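Local coordinates for sortase B (Listeria monocytogenes serovar 1/2a, PDB 5JCV), which cleaves the C-terminal sorting signal of surface proteins and, through a thioester intermediate, attaches them covalently to the cell wall, at residues 60-64 with 103-108; 110-116 with 177-183; 121-125 with 137-142. All coordinates share one frame; numbering follows the deposited sequence.

Contact 1: 60-64 with 103-108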
loop_
_atom_site.group_PDB
_atom_site.type_symbol
_atom_site.label_atom_id
_atom_site.label_comp_id
_atom_site.label_asym_id
_atom_site.label_seq_id
_atom_site.Cartn_x
_atom_site.Cartn_y
_atom_site.Cartn_z
ATOM N N THR A 60 10.570 -7.042 3.983
ATOM C CA THR A 60 10.267 -5.617 3.734
ATOM C C THR A 60 10.666 -5.149 2.338
ATOM O O THR A 60 10.654 -3.985 2.090
ATOM C CB THR A 60 11.008 -4.764 4.742
ATOM O OG1 THR A 60 12.383 -5.155 4.708
ATOM C CG2 THR A 60 10.451 -5.024 6.146
ATOM N N ASN A 61 10.952 -6.081 1.435
ATOM C CA ASN A 61 11.301 -5.795 0.073
ATOM C C ASN A 61 10.889 -6.909 -0.884
ATOM O O ASN A 61 11.642 -7.855 -1.131
ATOM C CB ASN A 61 12.817 -5.580 -0.015
ATOM C CG ASN A 61 13.286 -5.206 -1.408
ATOM O OD1 ASN A 61 12.573 -5.368 -2.446
ATOM N ND2 ASN A 61 14.511 -4.691 -1.450
ATOM N N GLU A 62 9.690 -6.756 -1.422
ATOM C CA GLU A 62 9.131 -7.583 -2.513
ATOM C C GLU A 62 10.166 -8.009 -3.607
ATOM O O GLU A 62 10.219 -9.177 -4.034
ATOM C CB GLU A 62 8.094 -6.700 -3.191
ATOM C CG GLU A 62 6.732 -7.261 -3.515
ATOM C CD GLU A 62 5.755 -6.115 -3.787
ATOM O OE1 GLU A 62 5.694 -5.181 -2.957
ATOM O OE2 GLU A 62 5.064 -6.111 -4.817
ATOM N N PHE A 63 10.987 -7.051 -4.067
ATOM C CA PHE A 63 11.775 -7.274 -5.292
ATOM C C PHE A 63 13.024 -8.073 -5.048
ATOM O O PHE A 63 13.547 -8.725 -5.974
ATOM C CB PHE A 63 12.176 -5.969 -5.971
ATOM C CG PHE A 63 11.205 -4.866 -5.761
ATOM C CD1 PHE A 63 9.916 -4.960 -6.284
ATOM C CD2 PHE A 63 11.579 -3.726 -5.028
ATOM C CE1 PHE A 63 9.003 -3.945 -6.075
ATOM C CE2 PHE A 63 10.671 -2.701 -4.820
ATOM C CZ PHE A 63 9.378 -2.812 -5.345
ATOM N N LEU A 64 13.526 -7.998 -3.823
ATOM C CA LEU A 64 14.778 -8.652 -3.494
ATOM C C LEU A 64 14.598 -9.824 -2.539
ATOM O O LEU A 64 15.403 -10.759 -2.582
ATOM C CB LEU A 64 15.805 -7.638 -2.926
ATOM C CG LEU A 64 16.632 -6.781 -3.926
ATOM C CD1 LEU A 64 15.742 -5.974 -4.840
ATOM C CD2 LEU A 64 17.593 -5.846 -3.202
ATOM N N SER A 103 0.535 -7.494 -2.597
ATOM C CA SER A 103 1.411 -6.715 -1.728
ATOM C C SER A 103 0.810 -5.285 -1.590
ATOM O O SER A 103 -0.371 -5.035 -1.925
ATOM C CB SER A 103 2.810 -6.645 -2.317
ATOM O OG SER A 103 2.705 -6.067 -3.612
ATOM N N GLY A 104 1.613 -4.345 -1.098
ATOM C CA GLY A 104 1.180 -2.956 -1.026
ATOM C C GLY A 104 1.058 -2.309 -2.399
ATOM O O GLY A 104 0.373 -1.301 -2.534
ATOM N N LEU A 105 1.722 -2.896 -3.402
ATOM C CA LEU A 105 1.833 -2.329 -4.748
ATOM C C LEU A 105 0.892 -2.963 -5.707
ATOM O O LEU A 105 0.277 -2.275 -6.526
ATOM C CB LEU A 105 3.224 -2.589 -5.330
ATOM C CG LEU A 105 4.437 -2.123 -4.528
ATOM C CD1 LEU A 105 5.692 -2.733 -5.127
ATOM C CD2 LEU A 105 4.510 -0.598 -4.500
ATOM N N THR A 106 0.818 -4.288 -5.652
ATOM C CA THR A 106 0.253 -5.039 -6.758
ATOM C C THR A 106 0.010 -6.526 -6.457
ATOM O O THR A 106 0.492 -7.031 -5.454
ATOM C CB THR A 106 1.198 -4.963 -7.976
ATOM O OG1 THR A 106 0.518 -5.529 -9.120
ATOM C CG2 THR A 106 2.573 -5.687 -7.661
ATOM N N ASN A 107 -0.689 -7.210 -7.375
ATOM C CA ASN A 107 -1.037 -8.637 -7.228
ATOM C C ASN A 107 -0.082 -9.621 -7.953
ATOM O O ASN A 107 0.510 -9.269 -8.945
ATOM C CB ASN A 107 -2.440 -8.826 -7.732
ATOM C CG ASN A 107 -2.556 -8.467 -9.191
ATOM O OD1 ASN A 107 -1.952 -7.480 -9.623
ATOM N ND2 ASN A 107 -3.319 -9.252 -9.967
ATOM N N TYR A 108 0.085 -10.841 -7.421
ATOM C CA TYR A 108 0.833 -11.938 -8.088
ATOM C C TYR A 108 -0.056 -13.186 -8.080
ATOM O O TYR A 108 -0.840 -13.366 -7.156
ATOM C CB TYR A 108 2.154 -12.273 -7.375
ATOM C CG TYR A 108 3.056 -11.068 -7.155
ATOM C CD1 TYR A 108 4.200 -10.876 -7.936
ATOM C CD2 TYR A 108 2.750 -10.111 -6.170
ATOM C CE1 TYR A 108 5.019 -9.778 -7.747
ATOM C CE2 TYR A 108 3.557 -9.008 -5.973
ATOM C CZ TYR A 108 4.686 -8.841 -6.773
ATOM O OH TYR A 108 5.467 -7.741 -6.589
#
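The tight turn of the hairpin between strands 98-102 and 107-118 receives the carboxylate of Glu62, which reaches across from loop 60-64 to Ser103, Leu105 and Tyr108. OE2 does most of the work. Tyr108 OH donates a hydrogen bond to Glu62 OE2 that refines to 2.4 Å, short enough that its exact length is doubtful. OE2 lies in the plane of the Tyr108 ring, at its edge, while the carboxylate plane stands 79° to that ring. Ser103 OG also sits close, 2.6 Å from Glu62 OE2, with Thr106 O of the same turn competing for its proton at 3.0 Å from OG. The turn itself is closed by Ser103 N to Thr106 O. In the sortase fold this joins the loop after strand 53-55 to the hairpin, at the surface of the domain. The loop side is shaped by an Asx turn: Asn61 OD1 takes the backbone N-H of Phe63 at 2.8 Å and, from the same face of its amide, that of Leu64. With CG anti to its carbonyl carbon (chi1 -55°), Leu105 turns CD1 toward the loop. This methyl lies 3.3 Å from Glu62 OE1 and also reaches the Phe63 ring, meeting CE1 at 3.7 Å near the ring plane, at its edge. Leu105 also packs on Leu105 of the second subunit.

Contact 2: 110-116 with 177-183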
loop_
_atom_site.group_PDB
_atom_site.type_symbol
_atom_site.label_atom_id
_atom_site.label_comp_id
_atom_site.label_asym_id
_atom_site.label_seq_id
_atom_site.Cartn_x
_atom_site.Cartn_y
_atom_site.Cartn_z
ATOM N N VAL A 110 0.587 -16.884 -7.591
ATOM C CA VAL A 110 1.681 -17.689 -7.109
ATOM C C VAL A 110 1.462 -19.126 -7.525
ATOM O O VAL A 110 0.373 -19.662 -7.340
ATOM C CB VAL A 110 1.750 -17.622 -5.577
ATOM C CG1 VAL A 110 2.949 -18.417 -5.091
ATOM C CG2 VAL A 110 1.855 -16.169 -5.092
ATOM N N GLU A 111 2.518 -19.737 -8.041
ATOM C CA GLU A 111 2.505 -21.089 -8.547
ATOM C C GLU A 111 3.136 -22.049 -7.523
ATOM O O GLU A 111 4.373 -22.094 -7.343
ATOM C CB GLU A 111 3.302 -21.123 -9.863
ATOM C CG GLU A 111 2.747 -22.077 -10.885
ATOM C CD GLU A 111 3.566 -22.185 -12.175
ATOM O OE1 GLU A 111 4.355 -21.263 -12.539
ATOM O OE2 GLU A 111 3.382 -23.237 -12.848
ATOM N N ILE A 112 2.293 -22.844 -6.877
ATOM C CA ILE A 112 2.739 -23.742 -5.825
ATOM C C ILE A 112 3.655 -24.847 -6.362
ATOM O O ILE A 112 3.338 -25.521 -7.342
ATOM C CB ILE A 112 1.525 -24.389 -5.131
ATOM C CG1 ILE A 112 0.754 -23.334 -4.338
ATOM C CG2 ILE A 112 1.973 -25.508 -4.201
ATOM C CD1 ILE A 112 -0.701 -23.701 -4.096
ATOM N N PHE A 113 4.785 -25.033 -5.702
ATOM C CA PHE A 113 5.738 -26.065 -6.069
ATOM C C PHE A 113 6.146 -27.022 -4.922
ATOM O O PHE A 113 6.733 -28.076 -5.185
ATOM C CB PHE A 113 6.970 -25.421 -6.671
ATOM C CG PHE A 113 7.842 -24.706 -5.672
ATOM C CD1 PHE A 113 8.864 -25.375 -5.027
ATOM C CD2 PHE A 113 7.671 -23.363 -5.418
ATOM C CE1 PHE A 113 9.663 -24.723 -4.112
ATOM C CE2 PHE A 113 8.476 -22.709 -4.514
ATOM C CZ PHE A 113 9.468 -23.391 -3.860
ATOM N N ALA A 114 5.819 -26.681 -3.672
ATOM C CA ALA A 114 6.137 -27.547 -2.508
ATOM C C ALA A 114 5.090 -27.439 -1.431
ATOM O O ALA A 114 4.631 -26.359 -1.080
ATOM C CB ALA A 114 7.494 -27.188 -1.911
ATOM N N VAL A 115 4.765 -28.583 -0.871
ATOM C CA VAL A 115 3.721 -28.726 0.156
ATOM C C VAL A 115 4.228 -29.743 1.198
ATOM O O VAL A 115 4.615 -30.835 0.832
ATOM C CB VAL A 115 2.446 -29.256 -0.511
ATOM C CG1 VAL A 115 1.429 -29.706 0.503
ATOM C CG2 VAL A 115 1.872 -28.235 -1.477
ATOM N N TYR A 116 4.241 -29.393 2.481
ATOM C CA TYR A 116 4.608 -30.380 3.515
ATOM C C TYR A 116 4.170 -29.929 4.883
ATOM O O TYR A 116 3.824 -28.753 5.085
ATOM C CB TYR A 116 6.126 -30.643 3.529
ATOM C CG TYR A 116 6.967 -29.395 3.477
ATOM C CD1 TYR A 116 7.365 -28.767 4.637
ATOM C CD2 TYR A 116 7.332 -28.812 2.241
ATOM C CE1 TYR A 116 8.136 -27.605 4.594
ATOM C CE2 TYR A 116 8.080 -27.652 2.182
ATOM C CZ TYR A 116 8.466 -27.053 3.372
ATOM O OH TYR A 116 9.207 -25.932 3.352
HETATM N N MSE A 177 1.794 -26.562 8.899
HETATM C CA MSE A 177 1.522 -26.845 7.506
HETATM C C MSE A 177 2.183 -25.747 6.695
HETATM O O MSE A 177 2.158 -24.584 7.065
HETATM C CB MSE A 177 0.002 -26.898 7.372
HETATM C CG MSE A 177 -0.396 -27.186 5.955
HETATM SE SE MSE A 177 0.011 -29.081 5.624
HETATM C CE MSE A 177 0.376 -28.812 3.746
ATOM N N VAL A 178 2.810 -26.117 5.595
ATOM C CA VAL A 178 3.602 -25.168 4.817
ATOM C C VAL A 178 3.309 -25.346 3.339
ATOM O O VAL A 178 3.296 -26.454 2.853
ATOM C CB VAL A 178 5.109 -25.355 5.030
ATOM C CG1 VAL A 178 5.876 -24.338 4.181
ATOM C CG2 VAL A 178 5.465 -25.189 6.486
ATOM N N ILE A 179 3.094 -24.242 2.652
ATOM C CA ILE A 179 2.890 -24.223 1.206
ATOM C C ILE A 179 3.883 -23.218 0.681
ATOM O O ILE A 179 3.990 -22.125 1.227
ATOM C CB ILE A 179 1.480 -23.695 0.881
ATOM C CG1 ILE A 179 0.451 -24.581 1.564
ATOM C CG2 ILE A 179 1.206 -23.629 -0.600
ATOM C CD1 ILE A 179 0.445 -25.989 1.048
ATOM N N GLN A 180 4.643 -23.601 -0.330
ATOM C CA GLN A 180 5.537 -22.681 -0.974
ATOM C C GLN A 180 5.321 -22.566 -2.503
ATOM O O GLN A 180 5.075 -23.554 -3.202
ATOM C CB GLN A 180 6.947 -23.097 -0.663
ATOM C CG GLN A 180 7.221 -23.105 0.814
ATOM C CD GLN A 180 8.639 -23.462 1.076
ATOM O OE1 GLN A 180 9.024 -24.599 0.840
ATOM N NE2 GLN A 180 9.445 -22.487 1.532
ATOM N N GLY A 181 5.376 -21.340 -2.998
ATOM C CA GLY A 181 5.050 -21.098 -4.371
ATOM C C GLY A 181 6.001 -20.106 -5.015
ATOM O O GLY A 181 6.597 -19.284 -4.329
ATOM N N LYS A 182 6.118 -20.198 -6.336
ATOM C CA LYS A 182 6.953 -19.303 -7.139
ATOM C C LYS A 182 6.228 -17.987 -7.448
ATOM O O LYS A 182 5.101 -18.004 -7.902
ATOM C CB LYS A 182 7.303 -20.017 -8.454
ATOM C CG LYS A 182 8.123 -19.219 -9.460
ATOM C CD LYS A 182 8.116 -19.885 -10.826
ATOM C CE LYS A 182 9.100 -21.042 -10.873
ATOM N NZ LYS A 182 9.071 -21.723 -12.199
ATOM N N LEU A 183 6.868 -16.854 -7.185
ATOM C CA LEU A 183 6.367 -15.562 -7.676
ATOM C C LEU A 183 6.487 -15.447 -9.174
ATOM O O LEU A 183 7.377 -15.993 -9.816
ATOM C CB LEU A 183 7.115 -14.370 -7.082
ATOM C CG LEU A 183 6.679 -13.950 -5.683
ATOM C CD1 LEU A 183 7.228 -12.554 -5.398
ATOM C CD2 LEU A 183 5.161 -13.976 -5.553
ATOM O OXT LEU A 183 5.660 -14.779 -9.751
#
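Antiparallel strands 107-118 and 176-182 of the sortase β-barrel pair here, and a classic β bulge at Phe113 and Ala114, both opposite Gln180, shifts their register by one. Gln180 O therefore accepts two backbone bonds, from Phe113 N at 2.9 Å and from Ala114 N at 3.2 Å. Gln180 N returns a bond to Ala114 O, and beyond the bulge the ladder continues with Tyr116 and Val178; before it, Glu111 pairs with Lys182. Gly181 faces Ile112 with the two CA atoms 3.8 Å apart, and Val110 CG1 presses tightly on the Gly181 CA. One face is apolar: Ile112 CG1 touches Ile179 CG2, Val115 CG2 lies alongside Ile179 CD1, and the bent selenomethionine Met177 brings CE to 3.5 Å from Val115 CG1. The other face carries Tyr116 and Gln180. With its CG between backbone N and carbonyl carbon (chi1 46°), Tyr116 leans its ring over the neighbouring strand, where Val178 CB sits over one face, 4.2 Å from the centroid. Gln180 NE2 binds Thr162 OG1, while Tyr116 OH donates to Gln180 OE1 at 2.8 Å, from above the plane of the amide, whose tilt to the ring is 87°.

Contact 3: 121-125 with 137-142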
loop_
_atom_site.group_PDB
_atom_site.type_symbol
_atom_site.label_atom_id
_atom_site.label_comp_id
_atom_site.label_asym_id
_atom_site.label_seq_id
_atom_site.Cartn_x
_atom_site.Cartn_y
_atom_site.Cartn_z
ATOM N N ASP A 121 11.829 -29.436 11.866
ATOM C CA ASP A 121 12.783 -29.014 10.869
ATOM C C ASP A 121 12.257 -27.733 10.230
ATOM O O ASP A 121 11.364 -27.781 9.364
ATOM C CB ASP A 121 12.908 -30.092 9.836
ATOM C CG ASP A 121 13.805 -29.697 8.709
ATOM O OD1 ASP A 121 13.815 -30.485 7.739
ATOM O OD2 ASP A 121 14.479 -28.632 8.798
ATOM N N PHE A 122 12.781 -26.607 10.702
ATOM C CA PHE A 122 12.287 -25.273 10.344
ATOM C C PHE A 122 13.251 -24.554 9.384
ATOM O O PHE A 122 13.275 -23.336 9.293
ATOM C CB PHE A 122 12.064 -24.415 11.621
ATOM C CG PHE A 122 10.839 -24.794 12.453
ATOM C CD1 PHE A 122 9.851 -25.669 11.989
ATOM C CD2 PHE A 122 10.676 -24.240 13.715
ATOM C CE1 PHE A 122 8.735 -25.982 12.772
ATOM C CE2 PHE A 122 9.572 -24.552 14.496
ATOM C CZ PHE A 122 8.594 -25.415 14.017
ATOM N N TYR A 123 14.047 -25.328 8.674
ATOM C CA TYR A 123 14.942 -24.806 7.684
ATOM C C TYR A 123 14.229 -23.799 6.735
ATOM O O TYR A 123 14.775 -22.753 6.355
ATOM C CB TYR A 123 15.487 -25.994 6.916
ATOM C CG TYR A 123 16.505 -25.619 5.910
ATOM C CD1 TYR A 123 17.839 -25.436 6.288
ATOM C CD2 TYR A 123 16.160 -25.419 4.575
ATOM C CE1 TYR A 123 18.807 -25.080 5.371
ATOM C CE2 TYR A 123 17.131 -25.060 3.648
ATOM C CZ TYR A 123 18.453 -24.901 4.064
ATOM O OH TYR A 123 19.438 -24.552 3.182
ATOM N N TYR A 124 12.989 -24.113 6.379
ATOM C CA TYR A 124 12.199 -23.313 5.455
ATOM C C TYR A 124 12.009 -21.853 5.853
ATOM O O TYR A 124 11.602 -21.042 5.005
ATOM C CB TYR A 124 10.805 -23.948 5.269
ATOM C CG TYR A 124 9.799 -23.656 6.363
ATOM C CD1 TYR A 124 8.959 -22.568 6.262
ATOM C CD2 TYR A 124 9.689 -24.457 7.484
ATOM C CE1 TYR A 124 8.017 -22.292 7.229
ATOM C CE2 TYR A 124 8.735 -24.199 8.463
ATOM C CZ TYR A 124 7.909 -23.104 8.332
ATOM O OH TYR A 124 6.955 -22.764 9.273
ATOM N N ILE A 125 12.268 -21.494 7.114
ATOM C CA ILE A 125 12.019 -20.108 7.520
ATOM C C ILE A 125 13.207 -19.172 7.237
ATOM O O ILE A 125 13.190 -18.013 7.685
ATOM C CB ILE A 125 11.655 -19.975 9.007
ATOM C CG1 ILE A 125 12.908 -20.120 9.906
ATOM C CG2 ILE A 125 10.561 -20.946 9.356
ATOM C CD1 ILE A 125 12.690 -19.815 11.379
ATOM N N ASP A 137 20.460 -24.198 -2.941
ATOM C CA ASP A 137 20.580 -25.250 -1.912
ATOM C C ASP A 137 19.265 -25.331 -1.113
ATOM O O ASP A 137 18.763 -26.426 -0.834
ATOM C CB ASP A 137 21.719 -24.973 -0.903
ATOM C CG ASP A 137 23.059 -24.640 -1.560
ATOM O OD1 ASP A 137 23.335 -25.065 -2.699
ATOM O OD2 ASP A 137 23.861 -23.940 -0.912
ATOM N N TYR A 138 18.742 -24.161 -0.733
ATOM C CA TYR A 138 17.441 -24.044 -0.074
ATOM C C TYR A 138 16.332 -24.724 -0.893
ATOM O O TYR A 138 15.562 -25.536 -0.366
ATOM C CB TYR A 138 17.122 -22.573 0.213
ATOM C CG TYR A 138 15.777 -22.331 0.843
ATOM C CD1 TYR A 138 15.633 -22.169 2.208
ATOM C CD2 TYR A 138 14.649 -22.252 0.066
ATOM C CE1 TYR A 138 14.389 -21.950 2.775
ATOM C CE2 TYR A 138 13.411 -22.024 0.613
ATOM C CZ TYR A 138 13.265 -21.889 1.963
ATOM O OH TYR A 138 11.985 -21.677 2.462
ATOM N N LEU A 139 16.282 -24.443 -2.182
ATOM C CA LEU A 139 15.211 -24.972 -3.022
ATOM C C LEU A 139 15.291 -26.470 -3.171
ATOM O O LEU A 139 14.269 -27.149 -3.188
ATOM C CB LEU A 139 15.224 -24.323 -4.393
ATOM C CG LEU A 139 14.863 -22.842 -4.381
ATOM C CD1 LEU A 139 15.093 -22.235 -5.761
ATOM C CD2 LEU A 139 13.432 -22.627 -3.909
ATOM N N GLN A 140 16.505 -26.971 -3.294
ATOM C CA GLN A 140 16.757 -28.397 -3.305
ATOM C C GLN A 140 16.217 -29.045 -2.020
ATOM O O GLN A 140 15.515 -30.048 -2.077
ATOM C CB GLN A 140 18.265 -28.632 -3.477
ATOM C CG GLN A 140 18.790 -30.004 -3.069
ATOM C CD GLN A 140 18.304 -31.122 -3.977
ATOM O OE1 GLN A 140 17.723 -30.877 -5.041
ATOM N NE2 GLN A 140 18.549 -32.363 -3.561
ATOM N N LYS A 141 16.527 -28.468 -0.863
ATOM C CA LYS A 141 16.081 -29.053 0.395
ATOM C C LYS A 141 14.551 -29.083 0.486
ATOM O O LYS A 141 13.988 -30.132 0.806
ATOM C CB LYS A 141 16.688 -28.336 1.611
ATOM C CG LYS A 141 18.201 -28.517 1.730
ATOM C CD LYS A 141 18.711 -28.569 3.167
ATOM C CE LYS A 141 20.242 -28.633 3.206
ATOM N NZ LYS A 141 20.824 -28.780 4.587
ATOM N N VAL A 142 13.879 -27.960 0.200
ATOM C CA VAL A 142 12.421 -27.892 0.407
ATOM C C VAL A 142 11.622 -28.688 -0.625
ATOM O O VAL A 142 10.526 -29.169 -0.317
ATOM C CB VAL A 142 11.836 -26.460 0.505
ATOM C CG1 VAL A 142 12.489 -25.678 1.624
ATOM C CG2 VAL A 142 11.925 -25.725 -0.820
#
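Tyr138 and Lys141 of helix 132-145 hold the 3-10 turn around Tyr123 and Tyr124. This helix, inserted between strands 107-118 and 160-165, is a hallmark of class B sortases, and the turn lies in the connection that leads into it. At exposed Asp137, well into the helix, the backbone only brushes the Tyr123 hydroxyl. Tyr138 follows, with CG anti to its backbone N (chi1 178°), an orientation that carries the ring across to the turn. There its OH donates a hydrogen bond to Tyr124 O, 2.6 Å away, from a direction tilted 20° out of the carbonyl plane, and the carbonyl oxygen lies at the edge of the Tyr138 ring. The same hydroxyl is bonded by Gln180 NE2 of strand 176-182, so this buried oxygen is held from two parts of the fold. The rings of Tyr138 and Tyr123 run nearly parallel, planes 24° apart, but have slid past each other with centroids 5.6 Å apart; their contact is Tyr138 CD1 against Tyr123 CE2 at 3.6 Å. One helical turn on, the Lys141 chain crosses the Tyr123 side chain at about a right angle, with CD over one face of the ring in a CH-pi contact, 4.0 Å from the centroid. Val142 CG1 rests on a face of the Tyr138 ring and comes within 4.4 Å of Tyr124 CB.

How the contacts relate
Contacts 1 and 2 share strand 107-118, which begins in the hairpin of contact 1 and then pairs with strand 176-182. Their centres lie about 17 Å apart, yet Tyr108 CB packs against Leu183 CD2 at 3.9 Å. Contact 3 is nested in the chain between the strands of contact 2, centres about 12 Å apart. Helix 132-145 and the 3-10 turn at 123-125 pack on the Tyr116 and Gln180 face of the sheet, with Val178 CG2 3.7 Å from Tyr124 CZ. Contacts 1 and 3 stay apart, nearest atoms about 12 Å. As in other sortases, the active site probably lies where strand 160-165 ends and strand 176-182 begins, beside the Met177 end of contact 2.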